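Side-chain contacts in Exo-arabinanase (Penicillium chrysogenum, PDB 3A72), which probably releases arabinose-containing units from the ends of alpha-1,5-linked arabinan chains by hydrolysis, as an exo-acting glycoside hydrolase: residues 23-28 / 205-210; 114-119 / 150-155; 132-137 / 161-166. All coordinates share one frame; numbering follows the deposited sequence.

Interaction 1 (23-28 / 205-210); sequences TLYPRN and PGMPVV. With AHR (alpha-L-arabinofuranose), chain B.
Tyr25 and Met207 meet close to the centre of a six-bladed beta-propeller, reaching across from the innermost strands of two different blades. The apolar contact is light: Tyr25 CE1 lies 4.2 Å from Met207 CE, and the side chains come from opposite sides and overlap near their ends. A bend at the last torsion of Met207 (chi3 79°) turns the methyl toward the tyrosine while the rest of the chain flanks the arabinose. Farther along the strands, Arg27 NH2 comes to 4.4 Å from Val209 CG2.

The guanidinium of Arg27 is held at two points: Arg27 NH1 donates to Pro26 O within its own strand at 2.8 Å (N-H...O angle 150°), and NH2 is bonded to Thr315 OG1. This fixes the guanidinium with one face over Tyr25, whose CE2 sits 3.5 Å from the plane of the Arg27 group, at its centre.

Toward the ligand, Met207 CG approaches arabinose O2 to 3.5 Å and Met207 SD approaches arabinose C1 to 3.6 Å.

Strands 23-30 and 204-212 lie across the propeller centre, and strand 149-157, from the blade before that of 204-212, reaches both: its Glu151 touches Tyr25 and Met207, and its Phe153 packs on Val209.

Interaction 2 (114-119 / 150-155); sequences TDIVLY and WEPFLL. With AHR (alpha-L-arabinofuranose), chain B.
The interface between two propeller blades runs up to the arabinose pocket here, with Ile116 of one blade seated against Trp150 and Pro152 of the next. Ile116 carries most of it. Its CG2 branch, anti to the backbone N (chi1 of the CG1 branch -61°), rests on the proline ring, 3.9 Å from Pro152 CB. The longer branch runs on toward the pocket end, where Ile116 CD1 lies 4.1 Å from the backbone N of Trp150. One step outward along the strands, Leu118 and Leu154 cross obliquely, each offering a methyl, with Leu118 CD1 and Leu154 CD1 4.1 Å apart. No hydrogen bond links the segments.

In the propeller, strand 114-121 is third in its blade and 149-157 is the innermost strand of the following one. The two segments run nearly parallel, at 18° and 8.4 Å between axes, a spacing set by side chains meeting between separate sheets.

The side chain of Trp150 leaves the backbone away from strand 114-121, and its indole lies against the ligand. Arabinose C5 lies 3.6 Å above the plane of the Trp150 indole, over its centre, as expected for a CH-pi contact with a sugar, and O3 also sits over that face. Beside it, Glu151 bends at chi2 (144°) and addresses the sugar with both oxygens: Glu151 OE1 is 2.9 Å from arabinose O2, and Glu151 OE2 lies 3.0 Å from arabinose O4 and 3.1 Å from arabinose C1. Ser166 OG, hydrogen-bonded to OE1, is a second-shell partner of this carboxylate, while Gln176 and Glu223 bond the sugar from other strands and loops.

Interaction 3 (132-137 / 161-166); sequences SHIAAG and LICYYS
Tyr165 holds its CG between the backbone N and the carbonyl carbon (chi1 59°), a crowded position that carries the phenol ring across to Ala135; Cys163 instead sets SG anti to its backbone N (chi1 -177°), laying the sulfur against Ile134. Both branches of the isoleucine meet the cysteine. Ile134 CD1 is 3.9 Å from Cys163 SG, and Ile134 CG2 lies 4.0 Å from Cys163 CB, so the short thiol side chain is touched both by the end of the longer branch and by the methyl of the shorter one. At the other pair, the single methyl of Ala135 comes up obliquely to the hydroxyl end of the ring: Ala135 CB is 3.5 Å from Tyr165 CZ and 3.3 Å from Tyr165 OH. The fit there is close.

Neighbouring residues of a regular strand would turn to opposite faces, yet Ile134 and Ala135 both serve this contact. They form a classic beta bulge opposite Ile116, in which Ile134 adopts a helix-like psi of -55° and both residues keep backbone hydrogen bonding with Ile116. The bulge lies on 129-137, the outermost strand of one propeller blade, and turns two successive side chains toward 160-167, the second strand of the next blade.

The phenol oxygen of Tyr165 is also a polar anchor. It is hydrogen-bonded to Gln181 NE2, with a weak additional bond from Arg169 NH2, so the group packed against the alanine methyl is tied into the polar surroundings of its own blade. Ile116 touches the Tyr165 ring as well, while Cys163 also packs on Pro152 and Leu154 of the inner strand 149-157. Ile134 touches Trp189, from a loop.

In the fold
Interactions 2 and 3 lie side by side, their centres about 5 Å apart, and join the same two blades: strands 114-121 and 129-137 are neighbours in one sheet, 149-157 and 160-167 in the next. Along the chain their segments alternate, and both are nested inside the loop closed by interaction 1, whose centre is about 11 Å from that of interaction 2 and 14 Å from that of interaction 3. Interaction 1 spans the middle of the propeller, joining the inner strands of its first and fourth blades. The three converge at Ser166, whose OG is hydrogen-bonded to Glu151 OE1 and Met207 N, connecting the packing between blades to the arabinose pocket.

Interaction 1 (23-28 / 205-210)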
loop_
_atom_site.group_PDB
_atom_site.type_symbol
_atom_site.label_atom_id
_atom_site.label_comp_id
_atom_site.label_asym_id
_atom_site.label_seq_id
_atom_site.Cartn_x
_atom_site.Cartn_y
_atom_site.Cartn_z
ATOM N N THR A 23 -3.552 12.778 9.541
ATOM C CA THR A 23 -2.859 11.551 9.177
ATOM C C THR A 23 -3.710 10.866 8.126
ATOM O O THR A 23 -4.928 11.043 8.074
ATOM C CB THR A 23 -2.660 10.608 10.387
ATOM O OG1 THR A 23 -3.913 10.183 10.953
ATOM C CG2 THR A 23 -1.920 11.288 11.506
ATOM N N LEU A 24 -3.076 10.047 7.303
ATOM C CA LEU A 24 -3.758 9.257 6.290
ATOM C C LEU A 24 -2.787 8.242 5.713
ATOM O O LEU A 24 -1.566 8.488 5.773
ATOM C CB LEU A 24 -4.227 10.168 5.113
ATOM C CG LEU A 24 -5.379 9.601 4.262
ATOM C CD1 LEU A 24 -6.702 9.644 5.001
ATOM C CD2 LEU A 24 -5.473 10.382 2.943
ATOM N N TYR A 25 -3.263 7.158 5.133
ATOM C CA TYR A 25 -2.479 6.301 4.267
ATOM C C TYR A 25 -1.436 5.513 5.066
ATOM O O TYR A 25 -0.224 5.754 4.980
ATOM C CB TYR A 25 -1.850 7.088 3.117
ATOM C CG TYR A 25 -1.550 6.262 1.884
ATOM C CD1 TYR A 25 -2.360 6.385 0.749
ATOM C CD2 TYR A 25 -0.501 5.334 1.845
ATOM C CE1 TYR A 25 -2.125 5.626 -0.406
ATOM C CE2 TYR A 25 -0.260 4.580 0.682
ATOM C CZ TYR A 25 -1.064 4.735 -0.407
ATOM O OH TYR A 25 -0.844 4.030 -1.584
ATOM N N PRO A 26 -1.887 4.559 5.892
ATOM C CA PRO A 26 -0.955 3.799 6.725
ATOM C C PRO A 26 -0.167 2.831 5.894
ATOM O O PRO A 26 -0.742 2.122 5.051
ATOM C CB PRO A 26 -1.888 3.025 7.658
ATOM C CG PRO A 26 -3.114 2.786 6.802
ATOM C CD PRO A 26 -3.275 4.063 6.010
ATOM N N ARG A 27 1.112 2.682 6.166
ATOM C CA ARG A 27 1.929 1.584 5.621
ATOM C C ARG A 27 2.844 1.114 6.746
ATOM O O ARG A 27 3.199 1.846 7.651
ATOM C CB ARG A 27 2.692 1.985 4.360
ATOM C CG ARG A 27 1.778 2.209 3.147
ATOM C CD ARG A 27 1.218 0.903 2.641
ATOM N NE ARG A 27 0.414 1.020 1.423
ATOM C CZ ARG A 27 -0.926 1.155 1.404
ATOM N NH1 ARG A 27 -1.636 1.266 2.501
ATOM N NH2 ARG A 27 -1.526 1.160 0.220
ATOM N N ASN A 28 3.306 -0.149 6.623
ATOM C CA ASN A 28 4.141 -0.726 7.648
ATOM C C ASN A 28 5.080 -1.758 7.022
ATOM O O ASN A 28 4.939 -2.151 5.857
ATOM C CB ASN A 28 3.279 -1.270 8.789
ATOM C CG ASN A 28 2.297 -2.258 8.270
ATOM O OD1 ASN A 28 2.616 -3.287 7.675
ATOM N ND2 ASN A 28 1.035 -2.050 8.420
ATOM N N PRO A 205 -9.122 2.550 -12.834
ATOM C CA PRO A 205 -8.505 1.541 -11.977
ATOM C C PRO A 205 -7.384 2.212 -11.193
ATOM O O PRO A 205 -6.670 3.095 -11.737
ATOM C CB PRO A 205 -8.008 0.513 -12.986
ATOM C CG PRO A 205 -7.649 1.335 -14.198
ATOM C CD PRO A 205 -8.776 2.343 -14.276
ATOM N N GLY A 206 -7.173 1.812 -9.948
ATOM C CA GLY A 206 -6.150 2.423 -9.110
ATOM C C GLY A 206 -5.787 1.558 -7.937
ATOM O O GLY A 206 -6.466 0.614 -7.540
ATOM N N MET A 207 -4.679 1.950 -7.284
ATOM C CA MET A 207 -4.267 1.511 -5.973
ATOM C C MET A 207 -3.842 0.049 -5.953
ATOM O O MET A 207 -4.406 -0.785 -5.268
ATOM C CB MET A 207 -5.352 1.768 -4.927
ATOM C CG MET A 207 -5.848 3.222 -4.970
ATOM S SD MET A 207 -6.815 3.747 -3.529
ATOM C CE MET A 207 -5.484 4.046 -2.354
ATOM N N PRO A 208 -2.756 -0.281 -6.700
ATOM C CA PRO A 208 -2.347 -1.690 -6.816
ATOM C C PRO A 208 -1.637 -2.185 -5.585
ATOM O O PRO A 208 -0.694 -1.536 -5.080
ATOM C CB PRO A 208 -1.397 -1.659 -8.027
ATOM C CG PRO A 208 -0.784 -0.257 -7.980
ATOM C CD PRO A 208 -1.901 0.633 -7.484
ATOM N N VAL A 209 -2.024 -3.388 -5.137
ATOM C CA VAL A 209 -1.355 -4.046 -4.033
ATOM C C VAL A 209 -1.183 -5.520 -4.438
ATOM O O VAL A 209 -2.118 -6.109 -4.994
ATOM C CB VAL A 209 -2.114 -3.885 -2.708
ATOM C CG1 VAL A 209 -1.518 -4.744 -1.593
ATOM C CG2 VAL A 209 -2.182 -2.424 -2.293
ATOM N N VAL A 210 -0.023 -6.119 -4.162
ATOM C CA VAL A 210 0.274 -7.480 -4.647
ATOM C C VAL A 210 0.666 -8.340 -3.466
ATOM O O VAL A 210 1.398 -7.894 -2.568
ATOM C CB VAL A 210 1.383 -7.452 -5.697
ATOM C CG1 VAL A 210 1.664 -8.840 -6.236
ATOM C CG2 VAL A 210 1.027 -6.530 -6.836
HETATM O O5 AHR B . -6.246 10.654 -4.384
HETATM C C5 AHR B . -5.548 9.866 -5.402
HETATM C C4 AHR B . -6.527 8.893 -5.995
HETATM O O4 AHR B . -6.846 7.916 -4.995
HETATM C C3 AHR B . -5.947 8.111 -7.169
HETATM O O3 AHR B . -6.189 8.827 -8.393
HETATM C C2 AHR B . -6.736 6.781 -7.094
HETATM O O2 AHR B . -5.981 5.653 -7.532
HETATM C C1 AHR B . -7.167 6.675 -5.632
HETATM O O1 AHR B . -8.617 6.569 -5.536
#

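Interaction 2 (114-119 / 150-155)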
loop_
_atom_site.group_PDB
_atom_site.type_symbol
_atom_site.label_atom_id
_atom_site.label_comp_id
_atom_site.label_asym_id
_atom_site.label_seq_id
_atom_site.Cartn_x
_atom_site.Cartn_y
_atom_site.Cartn_z
ATOM N N THR A 114 3.843 15.696 -8.943
ATOM C CA THR A 114 4.039 14.439 -8.219
ATOM C C THR A 114 5.363 13.819 -8.616
ATOM O O THR A 114 5.775 13.917 -9.769
ATOM C CB THR A 114 2.855 13.478 -8.495
ATOM O OG1 THR A 114 2.577 13.459 -9.912
ATOM C CG2 THR A 114 1.616 13.885 -7.756
ATOM N N ASP A 115 6.044 13.177 -7.683
ATOM C CA ASP A 115 7.343 12.593 -7.948
ATOM C C ASP A 115 7.557 11.457 -6.962
ATOM O O ASP A 115 7.841 11.692 -5.772
ATOM C CB ASP A 115 8.428 13.640 -7.829
ATOM C CG ASP A 115 9.801 13.204 -8.131
ATOM O OD1 ASP A 115 10.073 12.074 -8.530
ATOM O OD2 ASP A 115 10.741 14.081 -7.994
ATOM N N ILE A 116 7.400 10.232 -7.433
ATOM C CA ILE A 116 7.632 9.043 -6.605
ATOM C C ILE A 116 9.125 8.843 -6.532
ATOM O O ILE A 116 9.778 8.552 -7.565
ATOM C CB ILE A 116 6.909 7.811 -7.150
ATOM C CG1 ILE A 116 5.411 8.021 -7.172
ATOM C CG2 ILE A 116 7.300 6.594 -6.334
ATOM C CD1 ILE A 116 4.655 6.944 -7.940
ATOM N N VAL A 117 9.656 9.011 -5.333
ATOM C CA VAL A 117 11.089 8.925 -5.026
ATOM C C VAL A 117 11.342 7.719 -4.123
ATOM O O VAL A 117 10.450 7.234 -3.426
ATOM C CB VAL A 117 11.584 10.219 -4.404
ATOM C CG1 VAL A 117 11.520 11.367 -5.417
ATOM C CG2 VAL A 117 10.897 10.569 -3.095
ATOM N N LEU A 118 12.578 7.255 -4.160
ATOM C CA LEU A 118 13.057 6.097 -3.436
ATOM C C LEU A 118 14.202 6.499 -2.500
ATOM O O LEU A 118 15.208 7.034 -2.971
ATOM C CB LEU A 118 13.520 4.976 -4.406
ATOM C CG LEU A 118 13.845 3.654 -3.745
ATOM C CD1 LEU A 118 12.629 2.982 -3.209
ATOM C CD2 LEU A 118 14.588 2.772 -4.745
ATOM N N TYR A 119 14.038 6.212 -1.215
ATOM C CA TYR A 119 15.013 6.386 -0.152
ATOM C C TYR A 119 15.386 5.009 0.400
ATOM O O TYR A 119 14.610 4.062 0.397
ATOM C CB TYR A 119 14.420 7.266 0.991
ATOM C CG TYR A 119 14.540 8.737 0.651
ATOM C CD1 TYR A 119 15.518 9.514 1.224
ATOM C CD2 TYR A 119 13.702 9.359 -0.269
ATOM C CE1 TYR A 119 15.656 10.850 0.927
ATOM C CE2 TYR A 119 13.836 10.682 -0.619
ATOM C CZ TYR A 119 14.817 11.437 -0.016
ATOM O OH TYR A 119 14.944 12.758 -0.426
ATOM N N TRP A 150 0.812 8.131 -8.672
ATOM C CA TRP A 150 0.364 7.900 -7.306
ATOM C C TRP A 150 0.718 6.509 -6.795
ATOM O O TRP A 150 0.769 5.534 -7.566
ATOM C CB TRP A 150 -1.107 7.979 -7.263
ATOM C CG TRP A 150 -1.977 8.969 -7.945
ATOM C CD1 TRP A 150 -2.669 8.798 -9.104
ATOM C CD2 TRP A 150 -2.347 10.272 -7.446
ATOM N NE1 TRP A 150 -3.381 9.909 -9.337
ATOM C CE2 TRP A 150 -3.260 10.825 -8.348
ATOM C CE3 TRP A 150 -1.971 11.011 -6.332
ATOM C CZ2 TRP A 150 -3.847 12.052 -8.156
ATOM C CZ3 TRP A 150 -2.580 12.245 -6.117
ATOM C CH2 TRP A 150 -3.508 12.737 -7.035
ATOM N N GLU A 151 0.799 6.359 -5.480
ATOM C CA GLU A 151 0.513 5.067 -4.811
ATOM C C GLU A 151 1.509 3.943 -5.156
ATOM O O GLU A 151 1.104 2.856 -5.589
ATOM C CB GLU A 151 -0.913 4.640 -5.069
ATOM C CG GLU A 151 -1.952 5.618 -4.511
ATOM C CD GLU A 151 -3.183 5.782 -5.339
ATOM O OE1 GLU A 151 -3.357 5.215 -6.419
ATOM O OE2 GLU A 151 -4.118 6.584 -4.884
ATOM N N PRO A 152 2.788 4.123 -4.896
ATOM C CA PRO A 152 3.750 3.058 -5.162
ATOM C C PRO A 152 3.541 1.816 -4.277
ATOM O O PRO A 152 3.187 1.919 -3.077
ATOM C CB PRO A 152 5.109 3.671 -4.832
ATOM C CG PRO A 152 4.783 4.750 -3.823
ATOM C CD PRO A 152 3.465 5.330 -4.313
ATOM N N PHE A 153 3.822 0.673 -4.869
ATOM C CA PHE A 153 3.876 -0.616 -4.183
ATOM C C PHE A 153 5.135 -1.333 -4.679
ATOM O O PHE A 153 5.308 -1.443 -5.899
ATOM C CB PHE A 153 2.608 -1.457 -4.459
ATOM C CG PHE A 153 2.581 -2.729 -3.625
ATOM C CD1 PHE A 153 1.966 -2.720 -2.390
ATOM C CD2 PHE A 153 3.216 -3.872 -4.058
ATOM C CE1 PHE A 153 2.021 -3.833 -1.572
ATOM C CE2 PHE A 153 3.280 -4.995 -3.233
ATOM C CZ PHE A 153 2.698 -4.962 -2.014
ATOM N N LEU A 154 5.991 -1.767 -3.781
ATOM C CA LEU A 154 7.285 -2.359 -4.125
ATOM C C LEU A 154 7.289 -3.876 -3.909
ATOM O O LEU A 154 6.781 -4.349 -2.900
ATOM C CB LEU A 154 8.413 -1.752 -3.283
ATOM C CG LEU A 154 8.625 -0.239 -3.417
ATOM C CD1 LEU A 154 9.714 0.245 -2.488
ATOM C CD2 LEU A 154 8.967 0.177 -4.855
ATOM N N LEU A 155 7.917 -4.592 -4.838
ATOM C CA LEU A 155 8.031 -6.045 -4.752
ATOM C C LEU A 155 9.311 -6.466 -5.457
ATOM O O LEU A 155 9.516 -6.055 -6.626
ATOM C CB LEU A 155 6.828 -6.693 -5.384
ATOM C CG LEU A 155 6.791 -8.246 -5.423
ATOM C CD1 LEU A 155 5.394 -8.782 -5.116
ATOM C CD2 LEU A 155 7.276 -8.754 -6.719
HETATM O O5 AHR B . -6.246 10.654 -4.384
HETATM C C5 AHR B . -5.548 9.866 -5.402
HETATM C C4 AHR B . -6.527 8.893 -5.995
HETATM O O4 AHR B . -6.846 7.916 -4.995
HETATM C C3 AHR B . -5.947 8.111 -7.169
HETATM O O3 AHR B . -6.189 8.827 -8.393
HETATM C C2 AHR B . -6.736 6.781 -7.094
HETATM O O2 AHR B . -5.981 5.653 -7.532
HETATM C C1 AHR B . -7.167 6.675 -5.632
HETATM O O1 AHR B . -8.617 6.569 -5.536
#

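Interaction 3 (132-137 / 161-166)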
loop_
_atom_site.group_PDB
_atom_site.type_symbol
_atom_site.label_atom_id
_atom_site.label_comp_id
_atom_site.label_asym_id
_atom_site.label_seq_id
_atom_site.Cartn_x
_atom_site.Cartn_y
_atom_site.Cartn_z
ATOM N N SER A 132 16.852 7.339 -5.848
ATOM C CA SER A 132 16.479 7.684 -7.206
ATOM C C SER A 132 15.039 8.214 -7.244
ATOM O O SER A 132 14.240 7.980 -6.342
ATOM C CB SER A 132 16.635 6.498 -8.117
ATOM O OG SER A 132 15.755 5.516 -7.709
ATOM N N HIS A 133 14.753 8.883 -8.364
ATOM C CA HIS A 133 13.372 9.093 -8.766
ATOM C C HIS A 133 12.893 7.846 -9.493
ATOM O O HIS A 133 13.611 7.304 -10.326
ATOM C CB HIS A 133 13.267 10.222 -9.771
ATOM C CG HIS A 133 13.708 11.541 -9.242
ATOM N ND1 HIS A 133 14.974 12.149 -9.239
ATOM C CD2 HIS A 133 12.908 12.398 -8.634
ATOM C CE1 HIS A 133 14.874 13.345 -8.630
ATOM N NE2 HIS A 133 13.612 13.521 -8.244
ATOM N N ILE A 134 11.671 7.409 -9.192
ATOM C CA ILE A 134 11.044 6.297 -9.947
ATOM C C ILE A 134 10.240 6.857 -11.105
ATOM O O ILE A 134 10.444 6.475 -12.257
ATOM C CB ILE A 134 10.175 5.439 -8.981
ATOM C CG1 ILE A 134 10.962 5.003 -7.744
ATOM C CG2 ILE A 134 9.606 4.270 -9.758
ATOM C CD1 ILE A 134 10.288 4.021 -6.822
ATOM N N ALA A 135 9.307 7.773 -10.804
ATOM C CA ALA A 135 8.355 8.247 -11.804
ATOM C C ALA A 135 7.784 9.562 -11.333
ATOM O O ALA A 135 7.434 9.677 -10.166
ATOM C CB ALA A 135 7.211 7.237 -11.971
ATOM N N ALA A 136 7.628 10.523 -12.241
ATOM C CA ALA A 136 7.119 11.847 -11.900
ATOM C C ALA A 136 5.984 12.212 -12.847
ATOM O O ALA A 136 5.912 11.729 -13.978
ATOM C CB ALA A 136 8.193 12.889 -11.899
ATOM N N GLY A 137 5.080 13.047 -12.364
ATOM C CA GLY A 137 3.937 13.484 -13.123
ATOM C C GLY A 137 3.429 14.830 -12.662
ATOM O O GLY A 137 4.102 15.628 -11.985
ATOM N N LEU A 161 13.783 -5.108 -8.559
ATOM C CA LEU A 161 12.723 -4.467 -7.814
ATOM C C LEU A 161 11.687 -3.890 -8.798
ATOM O O LEU A 161 12.083 -3.187 -9.745
ATOM C CB LEU A 161 13.233 -3.357 -6.910
ATOM C CG LEU A 161 12.221 -2.706 -5.985
ATOM C CD1 LEU A 161 11.778 -3.678 -4.919
ATOM C CD2 LEU A 161 12.761 -1.449 -5.348
ATOM N N ILE A 162 10.440 -4.229 -8.546
ATOM C CA ILE A 162 9.322 -3.737 -9.299
ATOM C C ILE A 162 8.600 -2.683 -8.462
ATOM O O ILE A 162 8.315 -2.907 -7.276
ATOM C CB ILE A 162 8.337 -4.859 -9.673
ATOM C CG1 ILE A 162 9.038 -6.023 -10.393
ATOM C CG2 ILE A 162 7.184 -4.357 -10.482
ATOM C CD1 ILE A 162 8.200 -7.313 -10.380
ATOM N N CYS A 163 8.281 -1.542 -9.080
ATOM C CA CYS A 163 7.408 -0.549 -8.465
ATOM C C CYS A 163 6.132 -0.449 -9.315
ATOM O O CYS A 163 6.179 -0.022 -10.455
ATOM C CB CYS A 163 8.063 0.817 -8.387
ATOM S SG CYS A 163 7.011 2.024 -7.530
ATOM N N TYR A 164 5.042 -0.921 -8.728
ATOM C CA TYR A 164 3.691 -0.746 -9.299
ATOM C C TYR A 164 3.148 0.577 -8.820
ATOM O O TYR A 164 3.341 0.942 -7.657
ATOM C CB TYR A 164 2.773 -1.857 -8.837
ATOM C CG TYR A 164 3.221 -3.288 -9.096
ATOM C CD1 TYR A 164 2.938 -3.946 -10.275
ATOM C CD2 TYR A 164 3.936 -3.984 -8.093
ATOM C CE1 TYR A 164 3.353 -5.252 -10.475
ATOM C CE2 TYR A 164 4.328 -5.281 -8.283
ATOM C CZ TYR A 164 4.046 -5.929 -9.481
ATOM O OH TYR A 164 4.445 -7.231 -9.615
ATOM N N TYR A 165 2.399 1.289 -9.667
ATOM C CA TYR A 165 1.806 2.575 -9.245
ATOM C C TYR A 165 0.673 2.904 -10.180
ATOM O O TYR A 165 0.454 2.283 -11.219
ATOM C CB TYR A 165 2.856 3.680 -9.134
ATOM C CG TYR A 165 3.634 3.999 -10.392
ATOM C CD1 TYR A 165 3.218 5.022 -11.231
ATOM C CD2 TYR A 165 4.787 3.307 -10.752
ATOM C CE1 TYR A 165 3.931 5.323 -12.373
ATOM C CE2 TYR A 165 5.499 3.617 -11.869
ATOM C CZ TYR A 165 5.075 4.617 -12.683
ATOM O OH TYR A 165 5.777 4.904 -13.838
ATOM N N SER A 166 -0.128 3.908 -9.762
ATOM C CA SER A 166 -1.216 4.434 -10.544
ATOM C C SER A 166 -0.733 5.612 -11.396
ATOM O O SER A 166 0.073 6.413 -10.898
ATOM C CB SER A 166 -2.364 4.882 -9.662
ATOM O OG SER A 166 -2.753 3.870 -8.752
#